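Local coordinates for protein putative ATP binding component of ABC-transporter (PDB 2R5O) that probably binds O-antigen polysaccharide for export, as the C-terminal carbohydrate-binding domain of an ABC transporter subunit, at residues M21-I26 / D122-F126; Y82-V87 / N115-R120; G137-F143 / D162-V168. One frame throughout, in Å; residues are numbered along the deposited sequence.

Contact 1: residues M21-I26 / D122-F126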
loop_
_atom_site.group_PDB
_atom_site.type_symbol
_atom_site.label_atom_id
_atom_site.label_comp_id
_atom_site.label_asym_id
_atom_site.label_seq_id
_atom_site.Cartn_x
_atom_site.Cartn_y
_atom_site.Cartn_z
ATOM N N MET A 21 -9.970 -25.763 -9.424
ATOM C CA MET A 21 -9.576 -26.843 -8.467
ATOM C C MET A 21 -10.763 -27.750 -8.156
ATOM O O MET A 21 -11.835 -27.275 -7.771
ATOM C CB MET A 21 -9.029 -26.232 -7.176
ATOM C CG MET A 21 -7.743 -25.441 -7.367
ATOM S SD MET A 21 -7.113 -24.750 -5.833
ATOM C CE MET A 21 -8.357 -23.527 -5.503
ATOM N N SER A 22 -10.564 -29.055 -8.329
ATOM C CA SER A 22 -11.629 -30.039 -8.148
ATOM C C SER A 22 -11.994 -30.284 -6.680
ATOM O O SER A 22 -11.141 -30.651 -5.871
ATOM C CB SER A 22 -11.223 -31.366 -8.786
ATOM O OG SER A 22 -12.297 -32.289 -8.757
ATOM N N LEU A 23 -13.274 -30.113 -6.353
ATOM C CA LEU A 23 -13.789 -30.412 -5.012
ATOM C C LEU A 23 -13.841 -31.914 -4.718
ATOM O O LEU A 23 -13.984 -32.319 -3.563
ATOM C CB LEU A 23 -15.190 -29.818 -4.836
ATOM C CG LEU A 23 -15.329 -28.304 -4.991
ATOM C CD1 LEU A 23 -16.788 -27.895 -4.869
ATOM C CD2 LEU A 23 -14.476 -27.573 -3.966
ATOM N N ASP A 24 -13.749 -32.738 -5.760
ATOM C CA ASP A 24 -13.788 -34.186 -5.591
ATOM C C ASP A 24 -12.403 -34.827 -5.425
ATOM O O ASP A 24 -12.290 -36.058 -5.455
ATOM C CB ASP A 24 -14.507 -34.824 -6.784
ATOM C CG ASP A 24 -15.950 -34.351 -6.936
ATOM O OD1 ASP A 24 -16.491 -34.434 -8.191
ATOM O OD2 ASP A 24 -16.550 -33.859 -5.822
ATOM N N GLU A 25 -11.367 -34.008 -5.264
ATOM C CA GLU A 25 -10.002 -34.486 -5.053
ATOM C C GLU A 25 -9.455 -33.928 -3.746
ATOM O O GLU A 25 -9.519 -32.697 -3.499
ATOM C CB GLU A 25 -9.116 -34.063 -6.227
ATOM C CG GLU A 25 -9.582 -34.673 -7.546
ATOM C CD GLU A 25 -8.750 -34.273 -8.751
ATOM O OE1 GLU A 25 -8.992 -34.840 -9.841
ATOM O OE2 GLU A 25 -7.869 -33.401 -8.626
ATOM N N ILE A 26 -8.913 -34.811 -2.907
ATOM C CA ILE A 26 -8.415 -34.388 -1.591
ATOM C C ILE A 26 -6.911 -34.552 -1.386
ATOM O O ILE A 26 -6.427 -34.322 -0.281
ATOM C CB ILE A 26 -9.167 -35.088 -0.423
ATOM C CG1 ILE A 26 -8.903 -36.599 -0.405
ATOM C CG2 ILE A 26 -10.665 -34.797 -0.510
ATOM C CD1 ILE A 26 -9.235 -37.238 0.934
ATOM N N ASP A 122 -15.967 -32.231 4.171
ATOM C CA ASP A 122 -16.211 -31.197 3.186
ATOM C C ASP A 122 -14.904 -30.683 2.560
ATOM O O ASP A 122 -13.876 -30.576 3.230
ATOM C CB ASP A 122 -16.939 -30.004 3.806
ATOM C CG ASP A 122 -18.416 -30.226 4.015
ATOM O OD1 ASP A 122 -18.947 -31.296 3.645
ATOM O OD2 ASP A 122 -19.035 -29.272 4.554
ATOM N N VAL A 123 -14.994 -30.328 1.280
ATOM C CA VAL A 123 -13.909 -29.694 0.537
ATOM C C VAL A 123 -14.454 -28.353 0.095
ATOM O O VAL A 123 -15.538 -28.280 -0.476
ATOM C CB VAL A 123 -13.487 -30.540 -0.678
ATOM C CG1 VAL A 123 -12.340 -29.881 -1.444
ATOM C CG2 VAL A 123 -13.095 -31.927 -0.218
ATOM N N ARG A 124 -13.734 -27.274 0.408
ATOM C CA ARG A 124 -14.185 -25.915 0.101
ATOM C C ARG A 124 -13.057 -25.125 -0.528
ATOM O O ARG A 124 -11.896 -25.322 -0.204
ATOM C CB ARG A 124 -14.619 -25.185 1.367
ATOM C CG ARG A 124 -15.689 -25.852 2.185
ATOM C CD ARG A 124 -17.047 -25.757 1.542
ATOM N NE ARG A 124 -18.054 -26.436 2.372
ATOM C CZ ARG A 124 -18.782 -25.854 3.323
ATOM N NH1 ARG A 124 -18.648 -24.557 3.610
ATOM N NH2 ARG A 124 -19.645 -26.590 4.000
ATOM N N VAL A 125 -13.427 -24.178 -1.377
ATOM C CA VAL A 125 -12.490 -23.235 -1.942
ATOM C C VAL A 125 -12.857 -21.852 -1.426
ATOM O O VAL A 125 -14.030 -21.463 -1.361
ATOM C CB VAL A 125 -12.535 -23.286 -3.477
ATOM C CG1 VAL A 125 -11.657 -22.193 -4.072
ATOM C CG2 VAL A 125 -12.095 -24.662 -3.964
ATOM N N PHE A 126 -11.825 -21.093 -1.082
ATOM C CA PHE A 126 -11.956 -19.722 -0.602
ATOM C C PHE A 126 -11.115 -18.807 -1.452
ATOM O O PHE A 126 -9.993 -19.160 -1.807
ATOM C CB PHE A 126 -11.492 -19.653 0.851
ATOM C CG PHE A 126 -12.205 -20.629 1.754
ATOM C CD1 PHE A 126 -13.573 -20.532 1.991
ATOM C CD2 PHE A 126 -11.527 -21.692 2.297
ATOM C CE1 PHE A 126 -14.221 -21.453 2.821
ATOM C CE2 PHE A 126 -12.153 -22.605 3.147
ATOM C CZ PHE A 126 -13.491 -22.480 3.403
#

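Contact 2: residues Y82-V87 / N115-R120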
loop_
_atom_site.group_PDB
_atom_site.type_symbol
_atom_site.label_atom_id
_atom_site.label_comp_id
_atom_site.label_asym_id
_atom_site.label_seq_id
_atom_site.Cartn_x
_atom_site.Cartn_y
_atom_site.Cartn_z
ATOM N N TYR A 82 -13.280 -32.576 10.448
ATOM C CA TYR A 82 -14.319 -32.521 11.478
ATOM C C TYR A 82 -15.374 -31.488 11.078
ATOM O O TYR A 82 -15.122 -30.638 10.209
ATOM C CB TYR A 82 -13.697 -32.121 12.820
ATOM C CG TYR A 82 -12.615 -33.057 13.292
ATOM C CD1 TYR A 82 -12.944 -34.229 13.951
ATOM C CD2 TYR A 82 -11.265 -32.776 13.099
ATOM C CE1 TYR A 82 -11.973 -35.105 14.381
ATOM C CE2 TYR A 82 -10.279 -33.658 13.540
ATOM C CZ TYR A 82 -10.643 -34.811 14.185
ATOM O OH TYR A 82 -9.688 -35.694 14.625
ATOM N N ASP A 83 -16.533 -31.532 11.726
ATOM C CA ASP A 83 -17.479 -30.418 11.681
ATOM C C ASP A 83 -16.862 -29.217 12.393
ATOM O O ASP A 83 -16.265 -29.389 13.458
ATOM C CB ASP A 83 -18.774 -30.756 12.433
ATOM C CG ASP A 83 -19.545 -31.890 11.822
ATOM O OD1 ASP A 83 -19.236 -32.349 10.708
ATOM O OD2 ASP A 83 -20.500 -32.339 12.492
ATOM N N PHE A 84 -17.059 -28.012 11.845
ATOM C CA PHE A 84 -16.711 -26.766 12.511
ATOM C C PHE A 84 -17.836 -25.761 12.264
ATOM O O PHE A 84 -18.325 -25.637 11.136
ATOM C CB PHE A 84 -15.416 -26.180 11.943
ATOM C CG PHE A 84 -14.177 -27.008 12.198
ATOM C CD1 PHE A 84 -13.470 -26.880 13.387
ATOM C CD2 PHE A 84 -13.681 -27.862 11.222
ATOM C CE1 PHE A 84 -12.298 -27.607 13.607
ATOM C CE2 PHE A 84 -12.530 -28.597 11.441
ATOM C CZ PHE A 84 -11.846 -28.477 12.626
ATOM N N ASP A 85 -18.191 -24.996 13.292
ATOM C CA ASP A 85 -19.224 -23.955 13.161
ATOM C C ASP A 85 -18.763 -22.673 12.455
ATOM O O ASP A 85 -19.574 -21.983 11.832
ATOM C CB ASP A 85 -19.793 -23.583 14.535
ATOM C CG ASP A 85 -20.507 -24.739 15.211
ATOM O OD1 ASP A 85 -21.083 -25.604 14.510
ATOM O OD2 ASP A 85 -20.504 -24.767 16.462
ATOM N N CYS A 86 -17.471 -22.342 12.561
ATOM C CA CYS A 86 -16.957 -21.074 12.065
ATOM C C CYS A 86 -15.504 -21.189 11.615
ATOM O O CYS A 86 -14.584 -21.122 12.429
ATOM C CB CYS A 86 -17.096 -19.986 13.134
ATOM S SG CYS A 86 -16.564 -18.323 12.624
ATOM N N VAL A 87 -15.297 -21.401 10.325
ATOM C CA VAL A 87 -13.944 -21.559 9.787
ATOM C C VAL A 87 -13.539 -20.225 9.163
ATOM O O VAL A 87 -14.369 -19.515 8.580
ATOM C CB VAL A 87 -13.792 -22.736 8.810
ATOM C CG1 VAL A 87 -14.258 -24.024 9.496
ATOM C CG2 VAL A 87 -14.600 -22.541 7.516
ATOM N N ASN A 115 -19.782 -15.856 7.700
ATOM C CA ASN A 115 -19.651 -16.921 8.694
ATOM C C ASN A 115 -19.808 -18.243 7.978
ATOM O O ASN A 115 -20.851 -18.509 7.400
ATOM C CB ASN A 115 -20.674 -16.826 9.827
ATOM C CG ASN A 115 -20.385 -17.825 10.939
ATOM O OD1 ASN A 115 -19.637 -17.524 11.865
ATOM N ND2 ASN A 115 -20.929 -19.041 10.823
ATOM N N ILE A 116 -18.772 -19.069 8.055
ATOM C CA ILE A 116 -18.652 -20.282 7.261
ATOM C C ILE A 116 -18.637 -21.517 8.156
ATOM O O ILE A 116 -17.734 -21.696 8.958
ATOM C CB ILE A 116 -17.360 -20.248 6.417
ATOM C CG1 ILE A 116 -17.231 -18.902 5.661
ATOM C CG2 ILE A 116 -17.352 -21.404 5.442
ATOM C CD1 ILE A 116 -15.839 -18.593 5.178
ATOM N N SER A 117 -19.641 -22.372 8.003
ATOM C CA SER A 117 -19.691 -23.652 8.713
ATOM C C SER A 117 -19.422 -24.774 7.722
ATOM O O SER A 117 -19.763 -24.673 6.551
ATOM C CB SER A 117 -21.035 -23.849 9.401
ATOM O OG SER A 117 -22.066 -23.794 8.445
ATOM N N VAL A 118 -18.814 -25.835 8.218
ATOM C CA VAL A 118 -18.460 -26.992 7.405
ATOM C C VAL A 118 -18.779 -28.274 8.152
ATOM O O VAL A 118 -18.895 -28.280 9.381
ATOM C CB VAL A 118 -16.968 -27.014 7.023
ATOM C CG1 VAL A 118 -16.603 -25.731 6.274
ATOM C CG2 VAL A 118 -16.098 -27.223 8.239
ATOM N N SER A 119 -18.953 -29.353 7.388
ATOM C CA SER A 119 -19.107 -30.691 7.932
ATOM C C SER A 119 -17.863 -31.526 7.647
ATOM O O SER A 119 -17.143 -31.287 6.685
ATOM C CB SER A 119 -20.310 -31.395 7.305
ATOM O OG SER A 119 -21.500 -30.650 7.484
ATOM N N ARG A 120 -17.656 -32.539 8.481
ATOM C CA ARG A 120 -16.596 -33.506 8.302
ATOM C C ARG A 120 -16.598 -34.017 6.866
ATOM O O ARG A 120 -17.645 -34.433 6.341
ATOM C CB ARG A 120 -16.791 -34.654 9.289
ATOM C CG ARG A 120 -15.866 -35.818 9.110
ATOM C CD ARG A 120 -15.894 -36.716 10.348
ATOM N NE ARG A 120 -15.805 -38.130 10.016
ATOM C CZ ARG A 120 -14.702 -38.754 9.607
ATOM N NH1 ARG A 120 -13.561 -38.091 9.450
ATOM N NH2 ARG A 120 -14.746 -40.051 9.344
HETATM O O HOH W 1 -16.471 -18.089 9.386
#

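Contact 3: residues G137-F143 / D162-V168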
loop_
_atom_site.group_PDB
_atom_site.type_symbol
_atom_site.label_atom_id
_atom_site.label_comp_id
_atom_site.label_asym_id
_atom_site.label_seq_id
_atom_site.Cartn_x
_atom_site.Cartn_y
_atom_site.Cartn_z
ATOM N N GLY A 137 9.135 -6.313 -7.459
ATOM C CA GLY A 137 9.951 -7.092 -6.537
ATOM C C GLY A 137 9.290 -8.415 -6.197
ATOM O O GLY A 137 8.352 -8.828 -6.845
ATOM N N ASP A 138 9.830 -9.105 -5.213
ATOM C CA ASP A 138 9.379 -10.437 -4.793
ATOM C C ASP A 138 8.761 -10.340 -3.396
ATOM O O ASP A 138 9.276 -9.605 -2.525
ATOM C CB ASP A 138 10.568 -11.406 -4.746
ATOM C CG ASP A 138 11.076 -11.811 -6.122
ATOM O OD1 ASP A 138 10.403 -11.547 -7.127
ATOM O OD2 ASP A 138 12.177 -12.406 -6.175
ATOM N N TYR A 139 7.691 -11.088 -3.180
ATOM C CA TYR A 139 6.954 -11.058 -1.931
ATOM C C TYR A 139 6.604 -12.497 -1.548
ATOM O O TYR A 139 6.573 -13.411 -2.378
ATOM C CB TYR A 139 5.698 -10.193 -2.103
ATOM C CG TYR A 139 6.039 -8.782 -2.548
ATOM C CD1 TYR A 139 6.398 -7.805 -1.638
ATOM C CD2 TYR A 139 6.076 -8.453 -3.895
ATOM C CE1 TYR A 139 6.734 -6.544 -2.022
ATOM C CE2 TYR A 139 6.405 -7.179 -4.313
ATOM C CZ TYR A 139 6.746 -6.217 -3.360
ATOM O OH TYR A 139 7.088 -4.942 -3.727
ATOM N N LEU A 140 6.298 -12.672 -0.272
ATOM C CA LEU A 140 5.973 -13.955 0.302
ATOM C C LEU A 140 4.532 -14.002 0.726
ATOM O O LEU A 140 4.070 -13.137 1.501
ATOM C CB LEU A 140 6.846 -14.244 1.515
ATOM C CG LEU A 140 8.360 -14.199 1.290
ATOM C CD1 LEU A 140 9.126 -14.389 2.569
ATOM C CD2 LEU A 140 8.785 -15.229 0.244
ATOM N N LEU A 141 3.811 -15.000 0.227
ATOM C CA LEU A 141 2.391 -15.201 0.521
ATOM C C LEU A 141 2.220 -16.401 1.434
ATOM O O LEU A 141 2.871 -17.434 1.265
ATOM C CB LEU A 141 1.624 -15.435 -0.791
ATOM C CG LEU A 141 0.143 -15.805 -0.709
ATOM C CD1 LEU A 141 -0.695 -14.694 -0.136
ATOM C CD2 LEU A 141 -0.351 -16.212 -2.100
ATOM N N SER A 142 1.301 -16.257 2.384
ATOM C CA SER A 142 0.827 -17.336 3.263
ATOM C C SER A 142 -0.674 -17.535 3.097
ATOM O O SER A 142 -1.408 -16.564 2.971
ATOM C CB SER A 142 1.042 -16.936 4.737
ATOM O OG SER A 142 2.391 -16.595 5.005
ATOM N N PHE A 143 -1.111 -18.800 3.134
ATOM C CA PHE A 143 -2.510 -19.150 3.235
ATOM C C PHE A 143 -2.694 -19.905 4.547
ATOM O O PHE A 143 -1.874 -20.788 4.857
ATOM C CB PHE A 143 -2.961 -20.073 2.115
ATOM C CG PHE A 143 -3.216 -19.429 0.774
ATOM C CD1 PHE A 143 -4.230 -18.536 0.604
ATOM C CD2 PHE A 143 -2.483 -19.803 -0.334
ATOM C CE1 PHE A 143 -4.547 -18.054 -0.631
ATOM C CE2 PHE A 143 -2.763 -19.288 -1.585
ATOM C CZ PHE A 143 -3.807 -18.407 -1.730
ATOM N N ASP A 162 4.593 -18.340 4.573
ATOM C CA ASP A 162 5.628 -17.982 3.612
ATOM C C ASP A 162 5.830 -19.117 2.618
ATOM O O ASP A 162 6.949 -19.535 2.309
ATOM C CB ASP A 162 6.951 -17.636 4.297
ATOM C CG ASP A 162 6.942 -16.290 5.011
ATOM O OD1 ASP A 162 6.061 -15.475 4.791
ATOM O OD2 ASP A 162 7.907 -16.084 5.803
ATOM N N SER A 163 4.709 -19.609 2.092
ATOM C CA SER A 163 4.711 -20.809 1.272
ATOM C C SER A 163 4.678 -20.581 -0.222
ATOM O O SER A 163 4.859 -21.558 -0.965
ATOM C CB SER A 163 3.550 -21.701 1.681
ATOM O OG SER A 163 2.300 -21.021 1.520
ATOM N N ILE A 164 4.476 -19.344 -0.659
ATOM C CA ILE A 164 4.391 -19.038 -2.078
ATOM C C ILE A 164 5.186 -17.760 -2.348
ATOM O O ILE A 164 5.088 -16.794 -1.567
ATOM C CB ILE A 164 2.908 -18.874 -2.518
ATOM C CG1 ILE A 164 2.111 -20.183 -2.314
ATOM C CG2 ILE A 164 2.812 -18.381 -3.969
ATOM C CD1 ILE A 164 0.608 -19.973 -2.238
ATOM N N ILE A 165 5.990 -17.757 -3.411
ATOM C CA ILE A 165 6.691 -16.541 -3.837
ATOM C C ILE A 165 5.865 -15.872 -4.929
ATOM O O ILE A 165 5.380 -16.524 -5.866
ATOM C CB ILE A 165 8.171 -16.786 -4.229
ATOM C CG1 ILE A 165 8.861 -15.456 -4.531
ATOM C CG2 ILE A 165 8.296 -17.773 -5.375
ATOM C CD1 ILE A 165 10.369 -15.528 -4.471
ATOM N N LEU A 166 5.685 -14.560 -4.794
ATOM C CA LEU A 166 5.025 -13.712 -5.779
ATOM C C LEU A 166 6.044 -12.751 -6.382
ATOM O O LEU A 166 6.830 -12.152 -5.675
ATOM C CB LEU A 166 3.938 -12.861 -5.115
ATOM C CG LEU A 166 2.855 -13.600 -4.318
ATOM C CD1 LEU A 166 1.852 -12.624 -3.727
ATOM C CD2 LEU A 166 2.129 -14.634 -5.160
ATOM N N HIS A 167 5.974 -12.588 -7.692
ATOM C CA HIS A 167 6.793 -11.629 -8.428
ATOM C C HIS A 167 5.883 -10.544 -8.923
ATOM O O HIS A 167 4.852 -10.867 -9.518
ATOM C CB HIS A 167 7.495 -12.295 -9.625
ATOM C CG HIS A 167 8.204 -13.560 -9.279
ATOM N ND1 HIS A 167 9.311 -13.588 -8.457
ATOM C CD2 HIS A 167 7.969 -14.844 -9.635
ATOM C CE1 HIS A 167 9.727 -14.836 -8.325
ATOM N NE2 HIS A 167 8.929 -15.618 -9.027
ATOM N N VAL A 168 6.227 -9.277 -8.691
ATOM C CA VAL A 168 5.443 -8.130 -9.162
ATOM C C VAL A 168 6.275 -7.382 -10.173
ATOM O O VAL A 168 7.441 -7.098 -9.920
ATOM C CB VAL A 168 5.039 -7.172 -7.987
ATOM C CG1 VAL A 168 4.349 -5.925 -8.515
ATOM C CG2 VAL A 168 4.122 -7.908 -7.002
HETATM O O HOH W 2 3.593 -14.315 4.144
#

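Contact 1: residues M21-I26 / D122-F126
Val123 and Leu23 meet where the loop before the first strand of this immunoglobulin-fold domain lies against strand 123-131, an outermost strand, within this chain, of the four-stranded antiparallel sheet. It is a worked example of an apolar surface contact made by a few apolar side chains and a carbonyl. From CB, 3.4 Å from Leu23 O, Val123 divides into its two methyls. CG1, anti to the backbone N (chi1 -179°), continues past that same oxygen toward Leu23 CA and then CD2, which lies 4.0 Å from CG1. CG2 branches to the other end of the loop segment and reaches Ile26 CG2 at 3.8 Å, the two side chains crossing at about a right angle. Ser22 to Glu25 form a type I turn; Lys77 NZ of strand 71-80 donates to Ser22 O and Glu25 O. Two residues along, Val125 continues the apolar row. Its CG2 meets Leu23 CD2 at 3.8 Å, and Met21, bent at chi3 (-69°), brings its terminal CE within 3.8 Å of Val125 CG1.

Contact 2: residues Y82-V87 / N115-R120
The ring of Phe84 meets Val118 with its edge: CG2 of Val118 lies close to the ring plane, 3.9 Å from CD2, and the two side chains run side by side, pointing the same way. Ala147 of strand 137-147 also touches the Phe84 side chain. The carboxylate of Asp83 has its OD1 met by the backbone N of Arg120, nearly along the C-O axis, at 2.7 Å and almost straight (165°). A third flat group, the amide of Asn115, swings back to the other segment because CG stands anti to the backbone N (chi1 -172°); its ND2 gives a weak bond to Asp85 O.

Between these groups runs the backbone pairing: in this immunoglobulin-fold domain the short, weakly bonded strand 116-118 pairs with strand 84-95. Phe84 and Val118 form an antiparallel hydrogen-bonded pair: Val118 N donates to Phe84 O at 3.0 Å, and Phe84 N donates to Val118 O at 3.1 Å. At Asp85 the chain turns a corner. Beyond it a single hydrogen bond, Val87 N to Ile116 O, spans 2.8 Å. A water carries the connection further, giving a hydrogen to Val87 O and accepting one from Ile116 N. Tyr82 O, at the other end, is buried by the contact with no partner in the model.

Val87 divides its two methyls. The Val87 and Ile116 side chains cross at about a right angle, CG2 to CG2 3.6 Å, whereas Val87 CG1 reaches Val118 CG2. Phe80 packs on both valines. Arg124, from the following strand, lies against the side chains of Ile116 and Val118.

Contact 3: residues G137-F143 / D162-V168
Asp162 meets Ser142 at the corner the chain turns at Asp162, its backbone N donating to Ser142 OG at 2.8 Å. Its carboxylate leans over Leu140, with CG 3.8 Å from Leu140 CD1, and a water links OD1 to Ser142 OG and Leu140 O. The next two residues illustrate a classic beta bulge: Ser163 and Ile164 both face Leu141, whose O accepts from the backbone N of each. Ser163 turns its hydroxyl to Arg160 O and Tyr30. Ile164 lies side by side with Leu141 and sends CD1 to Phe143 CE2, 3.5 Å away; its own O takes a straight bond from Leu141 N (177°). Past Ile165, regular antiparallel pairing continues as Leu166 exchanges two backbone bonds with Tyr139, each of 2.8 Å between N and O, while Leu166 CD1 rests near Leu141 CB. His167 stands across from Asp138 on the other face. ND1 donates to Asp138 OD1 at 2.7 Å, with the oxygen in the ring plane but the donor well above the carboxylate plane. The carboxylate and ring planes are 64° apart. Val168 closes the segment with paired backbone bonds to Gly137 and lays CG2 against Tyr139 CE2 at 3.6 Å.

These strands form the hairpin 137-147/153-169. Strand 84-95 pairs with the first of them, and the loop residues Gly35 and Arg37 bond to the second. Leu141 and Leu166 pack on Ile55 of strand 48-57 and Phe74 of strand 71-80, joining the two sheets of the sandwich.

How the contacts relate
Contacts 1 and 2 adjoin, their centres 14 Å apart, and contact 2 is nested within the loop closed by contact 1. Arg124 joins them: its NH1 lies 3.1 Å from Ser117 O, a probable hydrogen bond. Phe184 of the second subunit packs on Phe126 and Ile116, placing this end of the domain at the dimer interface, consistent with domain swapping. Contact 3 lies across the chain's centre from contact 2, 28 Å between centres, yet both reach one sheet because strands 84-95 and 137-147 are neighbours. Contacts 1 and 3 have nearest atoms about 6 Å apart. A bound sodium ion lies about 12 Å from the side chain of Val168.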